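Local coordinates for OmpT protein (PDB 6EHE) that probably serves as a non-specific diffusion porin, a beta barrel through which small solutes cross the outer membrane of Vibrio cholerae, at residues Lys238-Ala243 against Glu268-Ser273; Val277-Gly282 against Asn309-Gly314; Phe125-Gly130 against Ala143-Gly148. All blocks are in the same frame, centred on the assembly; numbering follows the deposited sequence.

Contact 1 of 3, residues Lys238-Ala243 against Glu268-Ser273; sequences KTKLYA and EYKFAS. With C8E ((hydroxyethyloxy)tri(ethyloxy)octane), chain B.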
loop_
_atom_site.group_PDB
_atom_site.type_symbol
_atom_site.label_atom_id
_atom_site.label_comp_id
_atom_site.label_asym_id
_atom_site.label_seq_id
_atom_site.Cartn_x
_atom_site.Cartn_y
_atom_site.Cartn_z
ATOM N N LYS A 238 9.943 14.904 -18.924
ATOM C CA LYS A 238 9.423 13.680 -18.333
ATOM C C LYS A 238 10.197 13.305 -17.080
ATOM O O LYS A 238 10.372 12.122 -16.776
ATOM C CB LYS A 238 9.474 12.541 -19.345
ATOM C CG LYS A 238 9.237 12.969 -20.778
ATOM C CD LYS A 238 9.459 11.818 -21.737
ATOM C CE LYS A 238 9.509 12.323 -23.156
ATOM N NZ LYS A 238 8.472 13.376 -23.326
ATOM N N THR A 239 10.679 14.310 -16.360
ATOM C CA THR A 239 11.567 14.126 -15.224
ATOM C C THR A 239 10.946 14.787 -14.006
ATOM O O THR A 239 10.717 15.998 -14.012
ATOM C CB THR A 239 12.931 14.744 -15.511
ATOM O OG1 THR A 239 13.262 14.525 -16.885
ATOM C CG2 THR A 239 14.007 14.125 -14.612
ATOM N N LYS A 240 10.664 14.002 -12.978
ATOM C CA LYS A 240 10.293 14.538 -11.675
ATOM C C LYS A 240 11.383 14.183 -10.677
ATOM O O LYS A 240 11.876 13.048 -10.670
ATOM C CB LYS A 240 8.951 13.985 -11.185
ATOM C CG LYS A 240 7.734 14.328 -12.038
ATOM C CD LYS A 240 6.427 13.977 -11.292
ATOM C CE LYS A 240 5.308 13.564 -12.251
ATOM N NZ LYS A 240 5.282 12.089 -12.584
ATOM N N LEU A 241 11.793 15.161 -9.875
ATOM C CA LEU A 241 12.469 14.875 -8.624
ATOM C C LEU A 241 11.407 14.625 -7.565
ATOM O O LEU A 241 10.296 15.155 -7.652
ATOM C CB LEU A 241 13.337 16.051 -8.186
ATOM C CG LEU A 241 14.673 16.305 -8.875
ATOM C CD1 LEU A 241 15.442 17.421 -8.168
ATOM C CD2 LEU A 241 15.492 15.029 -8.933
ATOM N N TYR A 242 11.749 13.822 -6.558
ATOM C CA TYR A 242 10.808 13.596 -5.475
ATOM C C TYR A 242 11.568 13.383 -4.182
ATOM O O TYR A 242 12.721 12.945 -4.186
ATOM C CB TYR A 242 9.878 12.406 -5.750
ATOM C CG TYR A 242 10.579 11.092 -6.013
ATOM C CD1 TYR A 242 10.971 10.271 -4.954
ATOM C CD2 TYR A 242 10.842 10.662 -7.303
ATOM C CE1 TYR A 242 11.609 9.061 -5.166
ATOM C CE2 TYR A 242 11.479 9.439 -7.525
ATOM C CZ TYR A 242 11.858 8.650 -6.435
ATOM O OH TYR A 242 12.480 7.441 -6.599
ATOM N N ALA A 243 10.911 13.696 -3.069
ATOM C CA ALA A 243 11.551 13.481 -1.781
ATOM C C ALA A 243 10.489 13.339 -0.717
ATOM O O ALA A 243 9.336 13.730 -0.916
ATOM C CB ALA A 243 12.495 14.631 -1.426
ATOM N N GLU A 268 12.776 10.391 -11.191
ATOM C CA GLU A 268 11.951 9.548 -12.039
ATOM C C GLU A 268 11.968 10.136 -13.439
ATOM O O GLU A 268 11.728 11.338 -13.614
ATOM C CB GLU A 268 10.513 9.479 -11.511
ATOM C CG GLU A 268 9.486 8.984 -12.518
ATOM C CD GLU A 268 8.063 9.218 -12.051
ATOM O OE1 GLU A 268 7.535 10.349 -12.219
ATOM O OE2 GLU A 268 7.477 8.269 -11.484
ATOM N N TYR A 269 12.281 9.301 -14.424
ATOM C CA TYR A 269 12.174 9.675 -15.818
ATOM C C TYR A 269 11.150 8.757 -16.447
ATOM O O TYR A 269 11.342 7.538 -16.470
ATOM C CB TYR A 269 13.510 9.561 -16.536
ATOM C CG TYR A 269 13.418 10.042 -17.962
ATOM C CD1 TYR A 269 13.476 11.396 -18.262
ATOM C CD2 TYR A 269 13.238 9.142 -19.006
ATOM C CE1 TYR A 269 13.391 11.840 -19.558
ATOM C CE2 TYR A 269 13.139 9.579 -20.300
ATOM C CZ TYR A 269 13.212 10.929 -20.575
ATOM O OH TYR A 269 13.116 11.355 -21.883
ATOM N N LYS A 270 10.052 9.333 -16.923
ATOM C CA LYS A 270 9.014 8.563 -17.597
ATOM C C LYS A 270 9.310 8.658 -19.084
ATOM O O LYS A 270 8.961 9.644 -19.732
ATOM C CB LYS A 270 7.627 9.103 -17.257
ATOM C CG LYS A 270 7.051 8.550 -15.968
ATOM C CD LYS A 270 6.136 9.544 -15.267
ATOM C CE LYS A 270 4.710 9.020 -15.189
ATOM N NZ LYS A 270 3.762 10.048 -14.672
ATOM N N PHE A 271 9.976 7.642 -19.633
ATOM C CA PHE A 271 10.382 7.720 -21.033
ATOM C C PHE A 271 9.165 7.835 -21.933
ATOM O O PHE A 271 9.077 8.730 -22.781
ATOM C CB PHE A 271 11.221 6.498 -21.404
ATOM C CG PHE A 271 11.655 6.482 -22.848
ATOM C CD1 PHE A 271 12.758 7.184 -23.259
ATOM C CD2 PHE A 271 10.948 5.757 -23.794
ATOM C CE1 PHE A 271 13.151 7.171 -24.581
ATOM C CE2 PHE A 271 11.335 5.745 -25.133
ATOM C CZ PHE A 271 12.441 6.454 -25.518
ATOM N N ALA A 272 8.207 6.937 -21.744
ATOM C CA ALA A 272 6.913 6.966 -22.399
ATOM C C ALA A 272 5.960 6.313 -21.423
ATOM O O ALA A 272 6.362 5.925 -20.325
ATOM C CB ALA A 272 6.940 6.243 -23.750
ATOM N N SER A 273 4.698 6.159 -21.823
ATOM C CA SER A 273 3.759 5.517 -20.915
ATOM C C SER A 273 4.180 4.087 -20.596
ATOM O O SER A 273 3.781 3.547 -19.559
ATOM C CB SER A 273 2.347 5.545 -21.502
ATOM O OG SER A 273 2.276 4.778 -22.690
HETATM C C1 C8E B . 17.728 7.309 -13.658
HETATM C C2 C8E B . 17.044 8.646 -13.980
HETATM C C3 C8E B . 17.363 9.200 -15.375
HETATM C C4 C8E B . 17.858 10.649 -15.325
HETATM C C5 C8E B . 16.784 11.662 -15.747
HETATM C C6 C8E B . 17.109 12.429 -17.042
#
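K240 and E268 meet in a salt bridge, NZ to OE1 at 2.9 Å, on one face of a beta hairpin of the porin barrel formed by strands 239-252 and 257-272. The two side chains run side by side in the same direction, and the lysine nitrogen reaches OE1 nearly in line with its C-O bond; the other carboxylate oxygen, OE2, is hydrogen-bonded to the hydroxyl of Y95. NZ of K270 lies 3.3 Å from NZ of K240, two like charges with no hydrogen bond between them, which the carboxylate of E268 probably offsets in part. Beneath the side chains, K240 and E268 exchange two backbone hydrogen bonds as an antiparallel hydrogen-bonded pair, and K270 N bonds to K238 O at 2.8 Å.

On the other face, with CG anti to the backbone N (chi1 -176°), the Y269 ring leans back across the hairpin: CB of K238 lies over one face and CD of K238 reaches OH of Y269 at 3.7 Å, while OG1 of T239 arrives in the ring plane, at the edge, 3.4 Å from CD1. A detergent tail (C8E, chain B) runs along this surface, its C5 3.9 Å from CG2 of T239.

Contact 2 of 3, residues Val277-Gly282 against Asn309-Gly314; sequences VYAEYG and NNFGIG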
loop_
_atom_site.group_PDB
_atom_site.type_symbol
_atom_site.label_atom_id
_atom_site.label_comp_id
_atom_site.label_asym_id
_atom_site.label_seq_id
_atom_site.Cartn_x
_atom_site.Cartn_y
_atom_site.Cartn_z
ATOM N N VAL A 277 12.341 4.944 -15.674
ATOM C CA VAL A 277 13.561 4.649 -14.942
ATOM C C VAL A 277 13.604 5.550 -13.720
ATOM O O VAL A 277 13.130 6.694 -13.756
ATOM C CB VAL A 277 14.807 4.850 -15.836
ATOM C CG1 VAL A 277 16.074 4.490 -15.080
ATOM C CG2 VAL A 277 14.690 3.966 -17.046
ATOM N N TYR A 278 14.151 5.028 -12.622
ATOM C CA TYR A 278 14.100 5.786 -11.377
ATOM C C TYR A 278 15.244 5.381 -10.468
ATOM O O TYR A 278 15.657 4.219 -10.439
ATOM C CB TYR A 278 12.759 5.589 -10.638
ATOM C CG TYR A 278 12.298 4.139 -10.596
ATOM C CD1 TYR A 278 11.539 3.589 -11.643
ATOM C CD2 TYR A 278 12.617 3.319 -9.511
ATOM C CE1 TYR A 278 11.134 2.250 -11.612
ATOM C CE2 TYR A 278 12.206 1.971 -9.471
ATOM C CZ TYR A 278 11.471 1.443 -10.516
ATOM O OH TYR A 278 11.077 0.106 -10.462
ATOM N N ALA A 279 15.730 6.350 -9.706
ATOM C CA ALA A 279 16.784 6.092 -8.732
ATOM C C ALA A 279 16.485 6.847 -7.442
ATOM O O ALA A 279 15.868 7.916 -7.467
ATOM C CB ALA A 279 18.155 6.508 -9.280
ATOM N N GLU A 280 16.953 6.306 -6.315
ATOM C CA GLU A 280 16.520 6.816 -5.022
ATOM C C GLU A 280 17.504 6.459 -3.917
ATOM O O GLU A 280 17.953 5.313 -3.829
ATOM C CB GLU A 280 15.142 6.253 -4.686
ATOM C CG GLU A 280 14.612 6.441 -3.256
ATOM C CD GLU A 280 13.166 5.984 -3.185
ATOM O OE1 GLU A 280 12.486 6.240 -4.205
ATOM O OE2 GLU A 280 12.721 5.360 -2.170
ATOM N N TYR A 281 17.791 7.445 -3.053
ATOM C CA TYR A 281 18.500 7.246 -1.788
ATOM C C TYR A 281 17.508 7.238 -0.640
ATOM O O TYR A 281 16.548 8.020 -0.631
ATOM C CB TYR A 281 19.516 8.361 -1.502
ATOM C CG TYR A 281 20.552 8.588 -2.571
ATOM C CD1 TYR A 281 20.384 9.595 -3.520
ATOM C CD2 TYR A 281 21.722 7.828 -2.611
ATOM C CE1 TYR A 281 21.342 9.831 -4.498
ATOM C CE2 TYR A 281 22.681 8.050 -3.582
ATOM C CZ TYR A 281 22.483 9.057 -4.526
ATOM O OH TYR A 281 23.432 9.290 -5.498
ATOM N N GLY A 282 17.772 6.382 0.343
ATOM C CA GLY A 282 17.056 6.389 1.602
ATOM C C GLY A 282 17.992 6.533 2.789
ATOM O O GLY A 282 19.034 5.881 2.837
ATOM N N ASN A 309 21.823 3.663 5.430
ATOM C CA ASN A 309 21.971 4.387 4.174
ATOM C C ASN A 309 21.710 3.422 3.030
ATOM O O ASN A 309 22.420 2.427 2.890
ATOM C CB ASN A 309 23.371 4.982 4.047
ATOM C CG ASN A 309 23.393 6.467 4.303
ATOM O OD1 ASN A 309 22.696 6.963 5.187
ATOM N ND2 ASN A 309 24.186 7.192 3.521
ATOM N N ASN A 310 20.704 3.710 2.212
ATOM C CA ASN A 310 20.253 2.774 1.196
ATOM C C ASN A 310 20.138 3.466 -0.153
ATOM O O ASN A 310 19.976 4.683 -0.245
ATOM C CB ASN A 310 18.907 2.163 1.567
ATOM C CG ASN A 310 18.898 1.590 2.961
ATOM O OD1 ASN A 310 19.932 1.170 3.484
ATOM N ND2 ASN A 310 17.741 1.591 3.581
ATOM N N PHE A 311 20.198 2.662 -1.208
ATOM C CA PHE A 311 20.133 3.201 -2.558
ATOM C C PHE A 311 19.487 2.166 -3.463
ATOM O O PHE A 311 19.673 0.963 -3.293
ATOM C CB PHE A 311 21.534 3.593 -3.081
ATOM C CG PHE A 311 21.552 3.972 -4.538
ATOM C CD1 PHE A 311 21.162 5.238 -4.946
ATOM C CD2 PHE A 311 21.924 3.050 -5.502
ATOM C CE1 PHE A 311 21.152 5.579 -6.284
ATOM C CE2 PHE A 311 21.911 3.384 -6.865
ATOM C CZ PHE A 311 21.526 4.641 -7.248
ATOM N N GLY A 312 18.727 2.633 -4.429
ATOM C CA GLY A 312 18.030 1.715 -5.309
ATOM C C GLY A 312 17.855 2.332 -6.671
ATOM O O GLY A 312 17.690 3.548 -6.809
ATOM N N ILE A 313 17.866 1.485 -7.687
ATOM C CA ILE A 313 17.659 1.956 -9.043
ATOM C C ILE A 313 16.883 0.904 -9.808
ATOM O O ILE A 313 17.156 -0.297 -9.695
ATOM C CB ILE A 313 19.001 2.286 -9.710
ATOM C CG1 ILE A 313 18.779 2.742 -11.134
ATOM C CG2 ILE A 313 19.962 1.095 -9.650
ATOM C CD1 ILE A 313 20.036 3.263 -11.719
ATOM N N GLY A 314 15.898 1.352 -10.579
ATOM C CA GLY A 314 15.040 0.406 -11.261
ATOM C C GLY A 314 14.520 0.931 -12.583
ATOM O O GLY A 314 14.635 2.116 -12.916
#
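The last two strands of the barrel, 275-286 and 309-318, run antiparallel here, and the ring of Y278 lies over the backbone of G314, its partner in a hydrogen-bonded pair. The Y278 side chain takes the torsion with CG between the backbone N and the carbonyl carbon (chi1 44°), which swings the ring across onto the neighbouring strand. G314 has no side chain to hold the ring off: its CA sits 4.0 Å from the ring centroid in a CH-pi contact, and its O also lies over that face. The same two residues are joined by paired backbone hydrogen bonds, as are E280 with G312 and G282 with N310.

On the opposite face of the sheet Y281 and F311 cross obliquely, their planes at 47° and CE2 of Y281 3.5 Å from CD1 of F311. A279 CB fills the next position, 4.2 Å from CG1 of I313.

E280 points to the Y278 side, where its carboxylate accepts hydrogen bonds from the backbone N atoms of Y95, F96 and F97, tying the wall to a loop. Y95 also stacks on the Y278 ring. Strand 257-272 flanks the pair along one edge; along the other, F311 and I313 make backbone hydrogen bonds to F17 and L15 of strand 3-17, closing the barrel.

Contact 3 of 3, residues Phe125-Gly130 against Ala143-Gly148; sequences FWVKAG and AELYVG. With C8E ((hydroxyethyloxy)tri(ethyloxy)octane), chain H; C8E ((hydroxyethyloxy)tri(ethyloxy)octane), chain E.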
loop_
_atom_site.group_PDB
_atom_site.type_symbol
_atom_site.label_atom_id
_atom_site.label_comp_id
_atom_site.label_asym_id
_atom_site.label_seq_id
_atom_site.Cartn_x
_atom_site.Cartn_y
_atom_site.Cartn_z
ATOM N N PHE A 125 -15.552 14.224 -5.838
ATOM C CA PHE A 125 -15.842 13.810 -4.469
ATOM C C PHE A 125 -16.138 12.320 -4.481
ATOM O O PHE A 125 -16.958 11.868 -5.275
ATOM C CB PHE A 125 -17.035 14.563 -3.886
ATOM C CG PHE A 125 -17.898 13.705 -2.998
ATOM C CD1 PHE A 125 -17.453 13.315 -1.741
ATOM C CD2 PHE A 125 -19.151 13.266 -3.423
ATOM C CE1 PHE A 125 -18.247 12.501 -0.914
ATOM C CE2 PHE A 125 -19.955 12.452 -2.601
ATOM C CZ PHE A 125 -19.495 12.065 -1.350
ATOM N N TRP A 126 -15.504 11.553 -3.598
ATOM C CA TRP A 126 -15.616 10.101 -3.695
ATOM C C TRP A 126 -15.724 9.466 -2.317
ATOM O O TRP A 126 -15.423 10.083 -1.286
ATOM C CB TRP A 126 -14.433 9.491 -4.446
ATOM C CG TRP A 126 -13.115 9.886 -3.885
ATOM C CD1 TRP A 126 -12.310 10.895 -4.324
ATOM C CD2 TRP A 126 -12.419 9.268 -2.791
ATOM N NE1 TRP A 126 -11.165 10.949 -3.577
ATOM C CE2 TRP A 126 -11.210 9.966 -2.622
ATOM C CE3 TRP A 126 -12.709 8.207 -1.929
ATOM C CZ2 TRP A 126 -10.287 9.635 -1.624
ATOM C CZ3 TRP A 126 -11.795 7.885 -0.934
ATOM C CH2 TRP A 126 -10.596 8.593 -0.798
ATOM N N VAL A 127 -16.144 8.197 -2.338
ATOM C CA VAL A 127 -16.270 7.351 -1.154
ATOM C C VAL A 127 -15.807 5.943 -1.507
ATOM O O VAL A 127 -16.233 5.387 -2.525
ATOM C CB VAL A 127 -17.714 7.296 -0.633
ATOM C CG1 VAL A 127 -17.792 6.343 0.549
ATOM C CG2 VAL A 127 -18.179 8.672 -0.250
ATOM N N LYS A 128 -14.965 5.350 -0.652
ATOM C CA LYS A 128 -14.435 4.013 -0.877
ATOM C C LYS A 128 -14.529 3.231 0.417
ATOM O O LYS A 128 -14.207 3.751 1.483
ATOM C CB LYS A 128 -12.986 4.048 -1.379
ATOM C CG LYS A 128 -12.862 4.619 -2.777
ATOM C CD LYS A 128 -11.401 4.850 -3.211
ATOM C CE LYS A 128 -11.353 5.517 -4.592
ATOM N NZ LYS A 128 -9.994 5.589 -5.186
ATOM N N ALA A 129 -14.992 1.990 0.330
ATOM C CA ALA A 129 -15.153 1.163 1.520
ATOM C C ALA A 129 -14.848 -0.286 1.179
ATOM O O ALA A 129 -14.749 -0.662 0.014
ATOM C CB ALA A 129 -16.553 1.279 2.104
ATOM N N GLY A 130 -14.665 -1.092 2.212
ATOM C CA GLY A 130 -14.247 -2.469 2.008
ATOM C C GLY A 130 -14.498 -3.289 3.235
ATOM O O GLY A 130 -14.403 -2.799 4.368
ATOM N N ALA A 143 -12.314 -3.995 7.915
ATOM C CA ALA A 143 -13.425 -3.110 7.621
ATOM C C ALA A 143 -12.833 -1.730 7.438
ATOM O O ALA A 143 -12.098 -1.263 8.312
ATOM C CB ALA A 143 -14.476 -3.108 8.747
ATOM N N GLU A 144 -13.148 -1.089 6.317
ATOM C CA GLU A 144 -12.456 0.126 5.937
ATOM C C GLU A 144 -13.433 1.075 5.252
ATOM O O GLU A 144 -14.348 0.649 4.523
ATOM C CB GLU A 144 -11.283 -0.193 5.010
ATOM C CG GLU A 144 -10.033 -0.655 5.763
ATOM C CD GLU A 144 -8.859 -0.974 4.856
ATOM O OE1 GLU A 144 -9.096 -1.102 3.629
ATOM O OE2 GLU A 144 -7.721 -1.131 5.362
ATOM N N LEU A 145 -13.207 2.370 5.481
ATOM C CA LEU A 145 -14.034 3.431 4.932
ATOM C C LEU A 145 -13.189 4.682 4.816
ATOM O O LEU A 145 -12.594 5.093 5.816
ATOM C CB LEU A 145 -15.250 3.718 5.828
ATOM C CG LEU A 145 -16.007 4.996 5.434
ATOM C CD1 LEU A 145 -16.595 4.804 4.044
ATOM C CD2 LEU A 145 -17.099 5.320 6.420
ATOM N N TYR A 146 -13.160 5.285 3.611
ATOM C CA TYR A 146 -12.425 6.511 3.282
ATOM C C TYR A 146 -13.314 7.418 2.439
ATOM O O TYR A 146 -14.149 6.948 1.661
ATOM C CB TYR A 146 -11.125 6.238 2.476
ATOM C CG TYR A 146 -10.036 5.556 3.272
ATOM C CD1 TYR A 146 -10.092 4.187 3.520
ATOM C CD2 TYR A 146 -8.964 6.289 3.819
ATOM C CE1 TYR A 146 -9.116 3.562 4.261
ATOM C CE2 TYR A 146 -7.986 5.657 4.575
ATOM C CZ TYR A 146 -8.083 4.297 4.792
ATOM O OH TYR A 146 -7.141 3.642 5.547
ATOM N N VAL A 147 -13.108 8.723 2.569
ATOM C CA VAL A 147 -13.814 9.710 1.763
ATOM C C VAL A 147 -12.806 10.730 1.289
ATOM O O VAL A 147 -11.832 11.035 1.984
ATOM C CB VAL A 147 -14.936 10.431 2.528
ATOM C CG1 VAL A 147 -15.879 9.448 3.116
ATOM C CG2 VAL A 147 -14.347 11.289 3.628
ATOM N N GLY A 148 -13.055 11.293 0.118
ATOM C CA GLY A 148 -12.132 12.277 -0.408
ATOM C C GLY A 148 -12.839 13.313 -1.246
ATOM O O GLY A 148 -13.978 13.123 -1.683
HETATM C C6 C8E H . -8.654 2.398 -6.664
HETATM C C7 C8E H . -10.154 2.653 -6.435
HETATM C C8 C8E H . -10.971 2.821 -7.738
HETATM O O9 C8E H . -11.256 4.198 -7.986
HETATM C C10 C8E H . -10.164 4.842 -8.629
HETATM C C11 C8E H . -10.297 6.373 -8.629
HETATM O O12 C8E H . -11.208 6.823 -7.632
HETATM C C13 C8E H . -11.087 8.206 -7.325
HETATM C C14 C8E H . -9.683 8.491 -6.794
HETATM O O15 C8E H . -9.667 8.597 -5.383
HETATM C C16 C8E H . -8.348 8.834 -4.900
HETATM C C17 C8E H . -7.881 7.726 -3.943
HETATM O O18 C8E H . -7.682 6.499 -4.625
HETATM C C19 C8E H . -6.613 6.564 -5.560
HETATM C C20 C8E H . -6.679 5.320 -6.445
HETATM O O21 C8E H . -7.361 5.632 -7.649
HETATM C C1 C8E E . -19.056 -2.682 1.480
HETATM C C2 C8E E . -18.780 -1.597 2.532
HETATM C C3 C8E E . -18.775 -2.130 3.969
HETATM C C4 C8E E . -17.708 -1.417 4.813
HETATM C C5 C8E E . -18.071 -1.229 6.289
HETATM C C6 C8E E . -16.892 -0.527 6.953
HETATM C C7 C8E E . -17.315 0.536 7.970
HETATM C C8 C8E E . -16.154 1.479 8.280
HETATM O O9 C8E E . -15.747 1.431 9.634
HETATM C C10 C8E E . -14.840 0.382 9.901
HETATM C C11 C8E E . -14.140 0.654 11.230
HETATM O O12 C8E E . -14.776 -0.045 12.279
#
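The indole of W126 lies flat across the neighbouring strand, one face on G148 and the other beneath a detergent molecule. A chi1 of 54° folds the ring back over the partner backbone. The bare CA of G148 comes within 3.7 Å of the centroid of the six-membered ring, a CH-pi contact, and G148 N also lies over that face. Farther out, CZ3 of W126 packs on CB of Y146 at 3.8 Å. The antiparallel backbones beneath are laddered together, W126-G148, K128-Y146 and G130-E144 being hydrogen-bonded pairs.

K128 extends fully from the same side of the sheet, its CE above the opposite face of the indole. Its ammonium is wrapped by the ether chain of C8E (chain H), rather as a crown ether holds a cation: NZ bonds to O12 and to O15, each at 3.0 Å, and O9 is a weak further acceptor. O15 itself rests over the indole, so one polyether covers both side chains.

The other surface is aliphatic. V127 and V147 lie side by side, pointing the same way, with CG2 of V127 4.1 Å from CG1 of V147, while CD1 of L145 reaches CG1 of V127 (4.0 Å) and CB of A129. A second detergent (C8E, chain E) runs along this surface, its C8 3.4 Å from CB of L145, as lipid might.

Strands 125-132 and 141-151 form a barrel hairpin, flanked by strands 115-121 and 154-175. On the W126 side, OE2 of E144 is hydrogen-bonded to the hydroxyls of Y190 and S85, and the hydroxyl of Y146 to that of Y209, with Y146 also packing on helix 84-88.

Contacts 1 and 2 are consecutive pieces of the same barrel wall, their centres 13 Å apart, because strands 257-272 and 275-286 are neighbours. Two bonds join them: Y269 N to V277 O at 2.8 Å through the backbone, and Y242 OH to E280 OE1 at 2.7 Å between side chains. The same loop residue, Y95, meets both, with its hydroxyl in contact 1 and its backbone N in contact 2. Contact 3 belongs to a distant part of the wall, with its nearest atoms about 17 Å from contact 1 and about 21 Å from contact 2, which lies across the chain's centre from it. A magnesium ion lies about 6 Å from the side chain of Y278.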